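Local coordinates for protein PspGI restriction endonuclease (Pyrococcus sp. GI-H, PDB 3BM3) that binds its substrate DNA as a dimeric restriction endonuclease and probably cuts it at a specific sequence, as type II enzymes do, at residues I125-Y130 with A174-N179; R168-E173 with I202-N207; N186-G191 with I254-K259. The protein carries 2 engineered substitutions. One frame throughout, in Å; residues are numbered along the deposited sequence. Where two conformers were deposited one is given.

Contact 1 of 3, residues I125-Y130 with A174-N179; sequences IKIYDY and AQILRN
Ile127 and Leu177 bring the two backbones nearest, with their CA atoms 7.6 Å apart, so the segment 125-130, a weakly bonded strand about 125-126 that runs on into irregular chain, meets the helix 174-179 through side chains alone. Four branched aliphatic residues make the join, and no hydrogen bond crosses it. Leu177 does not set out straight at 125-130, yet its forked end turns that way, to Ile125 and Ile127, and CD2 acts as the common meeting point. Ile125 grips this methyl with two of its branches: its CG2 lies 3.8 Å from Leu177 CD2, and its extended CG1 arm sets CD1 at 4.0 Å from the same Leu177 CD2. Ile127 is shaped differently. Its chi2 of -53° folds the ethyl arm back, which lets CD1 settle between two helix residues, 3.9 Å from Ile176 CG2 and 4.0 Å from Leu177 CD2. The CG1 of Ile127 also reaches the methyl CG2 of Ile176, at 3.8 Å. In each pair the side chains cross at about a right angle. Beta-branched isoleucine suits both segments, since it presents methyls close to the backbone in two directions; the remaining branch of Ile127, CG2, sits over the centre of the Tyr128 ring. On the dimer side, Tyr199 of the second subunit packs on Ile127, and Tyr128 OH is hydrogen-bonded to Asp206 of that subunit. Strand 134-135 completes this hydrophobic patch, its Glu135 hydrogen-bonded to Ile125 backbone to backbone, while Leu177 continues inward to Leu156 of strand 155-160 and Phe187 of strand 186-191.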
loop_
_atom_site.group_PDB
_atom_site.type_symbol
_atom_site.label_atom_id
_atom_site.label_comp_id
_atom_site.label_asym_id
_atom_site.label_seq_id
_atom_site.Cartn_x
_atom_site.Cartn_y
_atom_site.Cartn_z
ATOM N N ILE C 125 -6.111 17.556 4.716
ATOM C CA ILE C 125 -6.863 17.814 5.918
ATOM C C ILE C 125 -5.850 17.768 7.050
ATOM O O ILE C 125 -5.346 16.718 7.404
ATOM C CB ILE C 125 -7.973 16.780 6.139
ATOM C CG1 ILE C 125 -8.930 16.796 4.956
ATOM C CG2 ILE C 125 -8.682 17.069 7.472
ATOM C CD1 ILE C 125 -10.011 15.731 5.058
ATOM N N LYS C 126 -5.525 18.930 7.593
ATOM C CA LYS C 126 -4.483 19.005 8.611
ATOM C C LYS C 126 -4.982 18.350 9.878
ATOM O O LYS C 126 -6.139 18.507 10.265
ATOM C CB LYS C 126 -4.031 20.440 8.857
ATOM C CG LYS C 126 -3.064 20.953 7.801
ATOM C CD LYS C 126 -3.818 21.649 6.675
ATOM C CE LYS C 126 -3.083 21.637 5.352
ATOM N NZ LYS C 126 -4.043 21.850 4.261
ATOM N N ILE C 127 -4.106 17.566 10.492
ATOM C CA ILE C 127 -4.444 16.819 11.675
ATOM C C ILE C 127 -3.895 17.454 12.917
ATOM O O ILE C 127 -4.543 17.401 13.969
ATOM C CB ILE C 127 -3.911 15.364 11.572
ATOM C CG1 ILE C 127 -4.546 14.646 10.368
ATOM C CG2 ILE C 127 -4.197 14.600 12.823
ATOM C CD1 ILE C 127 -6.057 14.713 10.357
ATOM N N TYR C 128 -2.695 18.004 12.793
ATOM C CA TYR C 128 -1.987 18.659 13.886
ATOM C C TYR C 128 -1.728 20.106 13.563
ATOM O O TYR C 128 -1.377 20.431 12.438
ATOM C CB TYR C 128 -0.650 17.955 14.079
ATOM C CG TYR C 128 -0.803 16.468 14.333
ATOM C CD1 TYR C 128 -1.307 16.004 15.528
ATOM C CD2 TYR C 128 -0.451 15.525 13.377
ATOM C CE1 TYR C 128 -1.458 14.646 15.789
ATOM C CE2 TYR C 128 -0.618 14.172 13.618
ATOM C CZ TYR C 128 -1.100 13.729 14.838
ATOM O OH TYR C 128 -1.247 12.381 15.106
ATOM N N ASP C 129 -1.861 20.963 14.577
ATOM C CA ASP C 129 -1.626 22.396 14.425
ATOM C C ASP C 129 -0.167 22.613 14.047
ATOM O O ASP C 129 0.172 23.565 13.337
ATOM C CB ASP C 129 -1.954 23.139 15.729
ATOM C CG ASP C 129 -3.396 22.939 16.165
ATOM O OD1 ASP C 129 -4.309 23.223 15.353
ATOM O OD2 ASP C 129 -3.609 22.464 17.312
ATOM N N TYR C 130 0.678 21.685 14.478
ATOM C CA TYR C 130 2.129 21.884 14.493
ATOM C C TYR C 130 2.883 21.162 13.378
ATOM O O TYR C 130 4.107 21.273 13.293
ATOM C CB TYR C 130 2.681 21.470 15.861
ATOM C CG TYR C 130 2.228 20.105 16.313
ATOM C CD1 TYR C 130 2.877 18.963 15.871
ATOM C CD2 TYR C 130 1.139 19.957 17.172
ATOM C CE1 TYR C 130 2.464 17.708 16.265
ATOM C CE2 TYR C 130 0.724 18.706 17.586
ATOM C CZ TYR C 130 1.388 17.583 17.123
ATOM O OH TYR C 130 0.993 16.316 17.510
ATOM N N ALA C 174 -9.154 6.770 7.623
ATOM C CA ALA C 174 -10.450 6.959 8.284
ATOM C C ALA C 174 -10.243 7.066 9.789
ATOM O O ALA C 174 -10.868 7.901 10.453
ATOM C CB ALA C 174 -11.407 5.804 7.927
ATOM N N GLN C 175 -9.368 6.236 10.335
ATOM C CA GLN C 175 -9.144 6.244 11.780
ATOM C C GLN C 175 -8.528 7.574 12.190
ATOM O O GLN C 175 -8.953 8.201 13.153
ATOM C CB GLN C 175 -8.232 5.078 12.167
ATOM C CG GLN C 175 -7.498 5.237 13.497
ATOM C CD GLN C 175 -8.429 5.445 14.675
ATOM O OE1 GLN C 175 -9.605 5.008 14.637
ATOM N NE2 GLN C 175 -7.917 6.128 15.745
ATOM N N ILE C 176 -7.525 8.011 11.443
ATOM C CA ILE C 176 -6.873 9.275 11.746
ATOM C C ILE C 176 -7.886 10.425 11.725
ATOM O O ILE C 176 -7.926 11.246 12.631
ATOM C CB ILE C 176 -5.731 9.544 10.785
ATOM C CG1 ILE C 176 -4.645 8.470 11.012
ATOM C CG2 ILE C 176 -5.120 10.934 11.004
ATOM C CD1 ILE C 176 -3.656 8.405 9.817
ATOM N N LEU C 177 -8.751 10.421 10.714
ATOM C CA LEU C 177 -9.776 11.458 10.547
ATOM C C LEU C 177 -10.862 11.362 11.609
ATOM O O LEU C 177 -11.266 12.378 12.170
ATOM C CB LEU C 177 -10.367 11.332 9.164
ATOM C CG LEU C 177 -9.401 11.842 8.079
ATOM C CD1 LEU C 177 -9.931 11.453 6.706
ATOM C CD2 LEU C 177 -9.166 13.363 8.206
ATOM N N ARG C 178 -11.292 10.149 11.918
ATOM C CA ARG C 178 -12.299 9.948 12.963
ATOM C C ARG C 178 -11.779 10.333 14.323
ATOM O O ARG C 178 -12.522 10.893 15.163
ATOM C CB ARG C 178 -12.799 8.521 12.953
ATOM C CG ARG C 178 -13.694 8.301 11.815
ATOM C CD ARG C 178 -14.326 6.950 11.785
ATOM N NE ARG C 178 -14.915 6.811 10.462
ATOM C CZ ARG C 178 -16.099 7.320 10.090
ATOM N NH1 ARG C 178 -16.881 7.964 10.959
ATOM N NH2 ARG C 178 -16.518 7.160 8.845
ATOM N N ASN C 179 -10.512 10.044 14.555
ATOM C CA ASN C 179 -9.894 10.435 15.797
ATOM C C ASN C 179 -9.965 11.938 15.943
ATOM O O ASN C 179 -10.342 12.447 17.011
ATOM C CB ASN C 179 -8.455 9.942 15.820
ATOM C CG ASN C 179 -7.798 10.106 17.155
ATOM O OD1 ASN C 179 -8.468 10.364 18.150
ATOM N ND2 ASN C 179 -6.475 9.930 17.202
#

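Contact 2 of 3, residues R168-E173 with I202-N207; sequences REAVGE and IAMLDN. With nucleotides of chain B.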
loop_
_atom_site.group_PDB
_atom_site.type_symbol
_atom_site.label_atom_id
_atom_site.label_comp_id
_atom_site.label_asym_id
_atom_site.label_seq_id
_atom_site.Cartn_x
_atom_site.Cartn_y
_atom_site.Cartn_z
ATOM N N ARG C 168 -6.336 -1.239 3.510
ATOM C CA ARG C 168 -6.091 -0.904 4.913
ATOM C C ARG C 168 -5.606 0.542 5.078
ATOM O O ARG C 168 -5.748 1.101 6.142
ATOM C CB ARG C 168 -5.143 -1.879 5.579
ATOM C CG ARG C 168 -5.755 -3.254 5.746
ATOM C CD ARG C 168 -4.932 -4.099 6.684
ATOM N NE ARG C 168 -5.500 -5.435 6.834
ATOM C CZ ARG C 168 -5.399 -6.395 5.933
ATOM N NH1 ARG C 168 -4.666 -6.216 4.828
ATOM N NH2 ARG C 168 -5.967 -7.574 6.148
ATOM N N GLU C 169 -5.020 1.133 4.023
ATOM C CA GLU C 169 -4.648 2.529 4.032
ATOM C C GLU C 169 -5.868 3.389 4.276
ATOM O O GLU C 169 -5.798 4.372 4.976
ATOM C CB GLU C 169 -4.006 2.963 2.747
ATOM C CG GLU C 169 -2.658 2.300 2.515
ATOM C CD GLU C 169 -2.018 2.678 1.209
ATOM O OE1 GLU C 169 -2.684 3.323 0.373
ATOM O OE2 GLU C 169 -0.834 2.320 1.074
ATOM N N ALA C 170 -6.986 2.984 3.674
ATOM C CA ALA C 170 -8.226 3.751 3.805
ATOM C C ALA C 170 -8.752 3.640 5.225
ATOM O O ALA C 170 -9.223 4.641 5.785
ATOM C CB ALA C 170 -9.241 3.255 2.818
ATOM N N VAL C 171 -8.644 2.453 5.822
ATOM C CA VAL C 171 -9.059 2.219 7.201
ATOM C C VAL C 171 -8.178 3.098 8.084
ATOM O O VAL C 171 -8.656 3.777 8.955
ATOM C CB VAL C 171 -8.957 0.761 7.613
ATOM C CG1 VAL C 171 -9.305 0.573 9.106
ATOM C CG2 VAL C 171 -9.850 -0.157 6.739
ATOM N N GLY C 172 -6.894 3.153 7.764
ATOM C CA GLY C 172 -5.934 3.984 8.496
ATOM C C GLY C 172 -6.289 5.442 8.402
ATOM O O GLY C 172 -6.353 6.155 9.408
ATOM N N GLU C 173 -6.524 5.914 7.181
ATOM C CA GLU C 173 -6.898 7.287 6.952
ATOM C C GLU C 173 -8.180 7.648 7.731
ATOM O O GLU C 173 -8.278 8.672 8.414
ATOM C CB GLU C 173 -7.078 7.543 5.462
ATOM C CG GLU C 173 -7.435 8.946 5.175
ATOM C CD GLU C 173 -7.599 9.241 3.716
ATOM O OE1 GLU C 173 -7.334 8.354 2.884
ATOM O OE2 GLU C 173 -8.047 10.356 3.416
ATOM N N ILE C 202 -16.118 -5.995 4.258
ATOM C CA ILE C 202 -16.681 -6.166 5.598
ATOM C C ILE C 202 -15.828 -5.468 6.658
ATOM O O ILE C 202 -16.322 -4.701 7.466
ATOM C CB ILE C 202 -16.857 -7.655 5.914
ATOM C CG1 ILE C 202 -17.885 -8.256 4.945
ATOM C CG2 ILE C 202 -17.292 -7.834 7.349
ATOM C CD1 ILE C 202 -18.018 -9.753 5.078
ATOM N N ALA C 203 -14.527 -5.743 6.656
ATOM C CA ALA C 203 -13.613 -5.119 7.602
ATOM C C ALA C 203 -13.665 -3.581 7.485
ATOM O O ALA C 203 -13.720 -2.897 8.462
ATOM C CB ALA C 203 -12.184 -5.640 7.376
HETATM N N MSE C 204 -13.655 -3.054 6.268
HETATM C CA MSE C 204 -13.760 -1.613 6.085
HETATM C C MSE C 204 -15.027 -1.081 6.741
HETATM O O MSE C 204 -14.982 -0.165 7.561
HETATM C CB MSE C 204 -13.763 -1.251 4.610
HETATM C CG MSE C 204 -12.462 -1.563 3.962
HETATM SE SE MSE C 204 -12.308 -0.726 2.222
HETATM C CE MSE C 204 -10.947 0.567 2.741
ATOM N N LEU C 205 -16.151 -1.685 6.390
ATOM C CA LEU C 205 -17.427 -1.193 6.878
ATOM C C LEU C 205 -17.560 -1.264 8.414
ATOM O O LEU C 205 -18.342 -0.504 9.029
ATOM C CB LEU C 205 -18.572 -1.909 6.188
ATOM C CG LEU C 205 -18.653 -1.624 4.710
ATOM C CD1 LEU C 205 -19.648 -2.577 4.122
ATOM C CD2 LEU C 205 -19.082 -0.156 4.479
ATOM N N ASP C 206 -16.833 -2.185 9.033
ATOM C CA ASP C 206 -16.831 -2.333 10.467
ATOM C C ASP C 206 -15.813 -1.452 11.137
ATOM O O ASP C 206 -15.768 -1.372 12.370
ATOM C CB ASP C 206 -16.594 -3.795 10.824
ATOM C CG ASP C 206 -17.847 -4.627 10.709
ATOM O OD1 ASP C 206 -18.972 -4.062 10.781
ATOM O OD2 ASP C 206 -17.704 -5.853 10.576
ATOM N N ASN C 207 -15.005 -0.774 10.319
ATOM C CA ASN C 207 -13.832 -0.052 10.805
ATOM C C ASN C 207 -13.629 1.312 10.169
ATOM O O ASN C 207 -12.505 1.706 9.849
ATOM C CB ASN C 207 -12.601 -0.933 10.690
ATOM C CG ASN C 207 -12.648 -2.074 11.649
ATOM O OD1 ASN C 207 -12.391 -1.892 12.828
ATOM N ND2 ASN C 207 -13.024 -3.236 11.168
ATOM P P DA B 4 -3.687 -9.420 3.432
ATOM O OP1 DA B 4 -4.171 -9.574 4.826
ATOM O OP2 DA B 4 -4.317 -8.420 2.537
ATOM O "O5'" DA B 4 -2.135 -9.118 3.518
ATOM C "C5'" DA B 4 -1.246 -10.128 3.970
ATOM C "C4'" DA B 4 0.132 -9.874 3.417
ATOM O "O4'" DA B 4 0.192 -10.251 2.021
ATOM C "C3'" DA B 4 0.532 -8.404 3.478
ATOM O "O3'" DA B 4 1.888 -8.337 3.874
ATOM C "C2'" DA B 4 0.336 -7.920 2.050
ATOM C "C1'" DA B 4 0.679 -9.164 1.250
ATOM N N9 DA B 4 0.036 -9.235 -0.059
ATOM C C8 DA B 4 -1.279 -8.990 -0.370
ATOM N N7 DA B 4 -1.565 -9.166 -1.636
ATOM C C5 DA B 4 -0.353 -9.549 -2.199
ATOM C C6 DA B 4 0.009 -9.890 -3.507
ATOM N N6 DA B 4 -0.849 -9.907 -4.528
ATOM N N1 DA B 4 1.301 -10.222 -3.735
ATOM C C2 DA B 4 2.158 -10.207 -2.701
ATOM N N3 DA B 4 1.932 -9.906 -1.421
ATOM C C4 DA B 4 0.642 -9.585 -1.240
HETATM O O HOH W 1 -10.912 3.390 10.659
#
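Val171 meets both Asn207 and the selenomethionine Met204 because its chi1 of 176° sends the two methyls to different partners. CG1, beside the carbonyl carbon, approaches Asn207, lying 3.5 Å from Asn207 O; CG2, beside the backbone N, faces Met204, whose CG is 4.1 Å from Val171 CG2 in one of two modelled conformers. A compact valine lets the helices come close, with the CA atoms of Val171 and Met204 6.2 Å apart. The two helices belong to successive beta-alpha-beta crossovers linking the parallel strands 155-160, 186-191 and 211-214, consistent with the PDDEXK nuclease core, and Ala170 rests on Phe189 of the middle strand. Just beyond Met204 in the chain, Asn207 turns its amide back, and ND2 donates to Ala203 O at 2.8 Å. OD1 of Asn207 accepts a bond from Gln175 of the second subunit. A water also donates to Val171 O and Asn207 O, although its reach to the latter is doubtfully short. Arg168 points away from this packing, its extended chain carrying the guanidinium to the DNA. NH1 donates almost straight (174°) to OP2 of DA4 of chain B, in the guanidinium plane, and NH2 lies 3.0 Å from OP1 of that nucleotide in a more bent bond, while NE pairs with Glu135 of the second subunit.

Contact 3 of 3, residues N186-G191 with I254-K259; sequences NFWFVG and IQFLNK
Phe256 presents the outer edge of its ring to Asn186, and the carboxamide stands nearly upright against it, with the amide and ring planes 76° apart. ND2 of Asn186 comes close to two edge carbons at once, 3.3 Å from Phe256 CZ and 3.3 Å from Phe256 CE1. Because ND2 lies near the plane of the Phe256 ring, this is an edge contact and does not place an N-H over the aromatic face. The hydrogen-bonding capacity of ND2 is spent on the backbone carbonyls of Ser152 and Ala154. Those bonds hold the amide in a set rotation, and asparagine suits the place because its short polar arm can serve the neighbouring backbone while its flat group leans on the phenyl edge. The ring of Phe256 reaches across to the strand because its CG is anti to the backbone N (chi1 175°), and His260 stacks on it. Trp188 follows two residues along the strand. Its side chain leaves the strand toward the helix and brings CH2 to 4.4 Å from Phe256 CB, a looser touch on the root of the phenyl side chain, neither face-on nor edge-on. The length of tryptophan lets it span the gap between sheet and helix, where Ile249, Asp252 and Ile253 also meet it. Phe187 and Phe189 are directed to the other face of the strand and pack against helix 167-181. A central strand with large side chains on both faces and a helix over each is characteristic of an alpha/beta/alpha core, consistent with membership of the PDDEXK nuclease clan, and helix 249-259 supplies one of those layers.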
loop_
_atom_site.group_PDB
_atom_site.type_symbol
_atom_site.label_atom_id
_atom_site.label_comp_id
_atom_site.label_asym_id
_atom_site.label_seq_id
_atom_site.Cartn_x
_atom_site.Cartn_y
_atom_site.Cartn_z
ATOM N N ASN C 186 -18.117 11.334 6.860
ATOM C CA ASN C 186 -18.608 10.456 5.824
ATOM C C ASN C 186 -17.396 10.078 4.991
ATOM O O ASN C 186 -16.823 10.904 4.316
ATOM C CB ASN C 186 -19.622 11.176 4.981
ATOM C CG ASN C 186 -20.798 11.631 5.791
ATOM O OD1 ASN C 186 -21.538 10.819 6.306
ATOM N ND2 ASN C 186 -20.928 12.943 5.961
ATOM N N PHE C 187 -17.016 8.822 5.078
ATOM C CA PHE C 187 -15.791 8.375 4.437
ATOM C C PHE C 187 -16.144 7.204 3.551
ATOM O O PHE C 187 -16.598 6.162 4.056
ATOM C CB PHE C 187 -14.790 7.944 5.493
ATOM C CG PHE C 187 -13.423 7.723 4.954
ATOM C CD1 PHE C 187 -12.457 8.693 5.080
ATOM C CD2 PHE C 187 -13.104 6.536 4.313
ATOM C CE1 PHE C 187 -11.186 8.497 4.572
ATOM C CE2 PHE C 187 -11.836 6.341 3.800
ATOM C CZ PHE C 187 -10.890 7.304 3.947
ATOM N N TRP C 188 -15.976 7.388 2.235
ATOM C CA TRP C 188 -16.387 6.387 1.280
ATOM C C TRP C 188 -15.158 5.890 0.549
ATOM O O TRP C 188 -14.265 6.655 0.253
ATOM C CB TRP C 188 -17.389 6.937 0.262
ATOM C CG TRP C 188 -18.666 7.460 0.836
ATOM C CD1 TRP C 188 -19.040 7.490 2.136
ATOM C CD2 TRP C 188 -19.731 8.076 0.101
ATOM N NE1 TRP C 188 -20.272 8.093 2.267
ATOM C CE2 TRP C 188 -20.725 8.432 1.026
ATOM C CE3 TRP C 188 -19.968 8.299 -1.257
ATOM C CZ2 TRP C 188 -21.915 9.036 0.632
ATOM C CZ3 TRP C 188 -21.145 8.932 -1.636
ATOM C CH2 TRP C 188 -22.099 9.261 -0.703
ATOM N N PHE C 189 -15.148 4.600 0.260
ATOM C CA PHE C 189 -14.033 3.985 -0.432
ATOM C C PHE C 189 -14.520 3.541 -1.782
ATOM O O PHE C 189 -15.551 2.872 -1.920
ATOM C CB PHE C 189 -13.580 2.752 0.327
ATOM C CG PHE C 189 -12.462 2.005 -0.333
ATOM C CD1 PHE C 189 -11.144 2.335 -0.042
ATOM C CD2 PHE C 189 -12.714 1.030 -1.251
ATOM C CE1 PHE C 189 -10.096 1.680 -0.685
ATOM C CE2 PHE C 189 -11.659 0.371 -1.887
ATOM C CZ PHE C 189 -10.371 0.687 -1.581
ATOM N N VAL C 190 -13.704 3.836 -2.779
ATOM C CA VAL C 190 -13.951 3.405 -4.142
ATOM C C VAL C 190 -12.742 2.611 -4.633
ATOM O O VAL C 190 -11.635 3.111 -4.594
ATOM C CB VAL C 190 -14.132 4.611 -5.084
ATOM C CG1 VAL C 190 -14.322 4.144 -6.497
ATOM C CG2 VAL C 190 -15.247 5.487 -4.614
ATOM N N GLY C 191 -13.001 1.392 -5.091
ATOM C CA GLY C 191 -11.985 0.559 -5.678
ATOM C C GLY C 191 -12.435 0.261 -7.070
ATOM O O GLY C 191 -13.641 0.251 -7.358
ATOM N N ILE C 254 -25.070 13.055 -4.999
ATOM C CA ILE C 254 -26.179 14.010 -5.249
ATOM C C ILE C 254 -27.197 13.924 -4.108
ATOM O O ILE C 254 -27.636 14.945 -3.569
ATOM C CB ILE C 254 -26.858 13.736 -6.602
ATOM C CG1 ILE C 254 -25.949 14.241 -7.745
ATOM C CG2 ILE C 254 -28.214 14.451 -6.667
ATOM C CD1 ILE C 254 -26.273 13.680 -9.102
ATOM N N GLN C 255 -27.586 12.716 -3.736
ATOM C CA GLN C 255 -28.605 12.544 -2.693
ATOM C C GLN C 255 -28.088 12.959 -1.323
ATOM O O GLN C 255 -28.809 13.536 -0.503
ATOM C CB GLN C 255 -29.079 11.105 -2.634
ATOM C CG GLN C 255 -29.707 10.602 -3.935
ATOM C CD GLN C 255 -30.922 11.398 -4.344
ATOM O OE1 GLN C 255 -31.698 11.819 -3.499
ATOM N NE2 GLN C 255 -31.110 11.581 -5.644
ATOM N N PHE C 256 -26.829 12.651 -1.071
ATOM C CA PHE C 256 -26.195 13.109 0.133
ATOM C C PHE C 256 -26.210 14.630 0.197
ATOM O O PHE C 256 -26.599 15.192 1.198
ATOM C CB PHE C 256 -24.755 12.620 0.206
ATOM C CG PHE C 256 -24.014 13.165 1.364
ATOM C CD1 PHE C 256 -23.965 12.473 2.570
ATOM C CD2 PHE C 256 -23.357 14.386 1.252
ATOM C CE1 PHE C 256 -23.269 13.011 3.649
ATOM C CE2 PHE C 256 -22.697 14.932 2.307
ATOM C CZ PHE C 256 -22.643 14.243 3.520
ATOM N N LEU C 257 -25.797 15.296 -0.871
ATOM C CA LEU C 257 -25.692 16.766 -0.853
ATOM C C LEU C 257 -27.075 17.404 -0.749
ATOM O O LEU C 257 -27.229 18.398 -0.058
ATOM C CB LEU C 257 -24.963 17.280 -2.087
ATOM C CG LEU C 257 -23.469 16.922 -2.143
ATOM C CD1 LEU C 257 -22.915 17.303 -3.491
ATOM C CD2 LEU C 257 -22.683 17.570 -0.992
ATOM N N ASN C 258 -28.064 16.797 -1.406
ATOM C CA ASN C 258 -29.469 17.241 -1.316
ATOM C C ASN C 258 -30.015 17.165 0.114
ATOM O O ASN C 258 -30.914 17.939 0.484
ATOM C CB ASN C 258 -30.366 16.400 -2.237
ATOM C CG ASN C 258 -30.151 16.699 -3.728
ATOM O OD1 ASN C 258 -29.530 17.691 -4.091
ATOM N ND2 ASN C 258 -30.681 15.829 -4.595
ATOM N N LYS C 259 -29.520 16.203 0.887
ATOM C CA LYS C 259 -29.948 16.012 2.270
ATOM C C LYS C 259 -29.186 16.928 3.225
ATOM O O LYS C 259 -29.723 17.344 4.250
ATOM C CB LYS C 259 -29.791 14.550 2.705
ATOM C CG LYS C 259 -30.922 13.628 2.223
ATOM C CD LYS C 259 -30.778 12.184 2.747
ATOM C CE LYS C 259 -30.725 12.110 4.286
ATOM N NZ LYS C 259 -30.907 10.722 4.840
#

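From the N terminus, 125-130 comes first and waits 43 residues for its partner: contact 1 closes when helix 167-181 reaches 174-179. The preceding turns of that helix, 168-173, have by then opened contact 2, so contacts 1 and 2 cross. Strand 186-191 follows and opens contact 3 before 202-207 closes contact 2, making a second crossing. Contact 3 closes last, across 62 residues, at 254-259. Contacts 1 and 3 run in series. Strand 186-191 binds the set together by packing against helix 167-181, which both contact 1 and contact 2 use. The peripheral strand 125-126, the central sheet and its flanking helices are thereby tied, with contacts 1 and 2 bordering the second subunit.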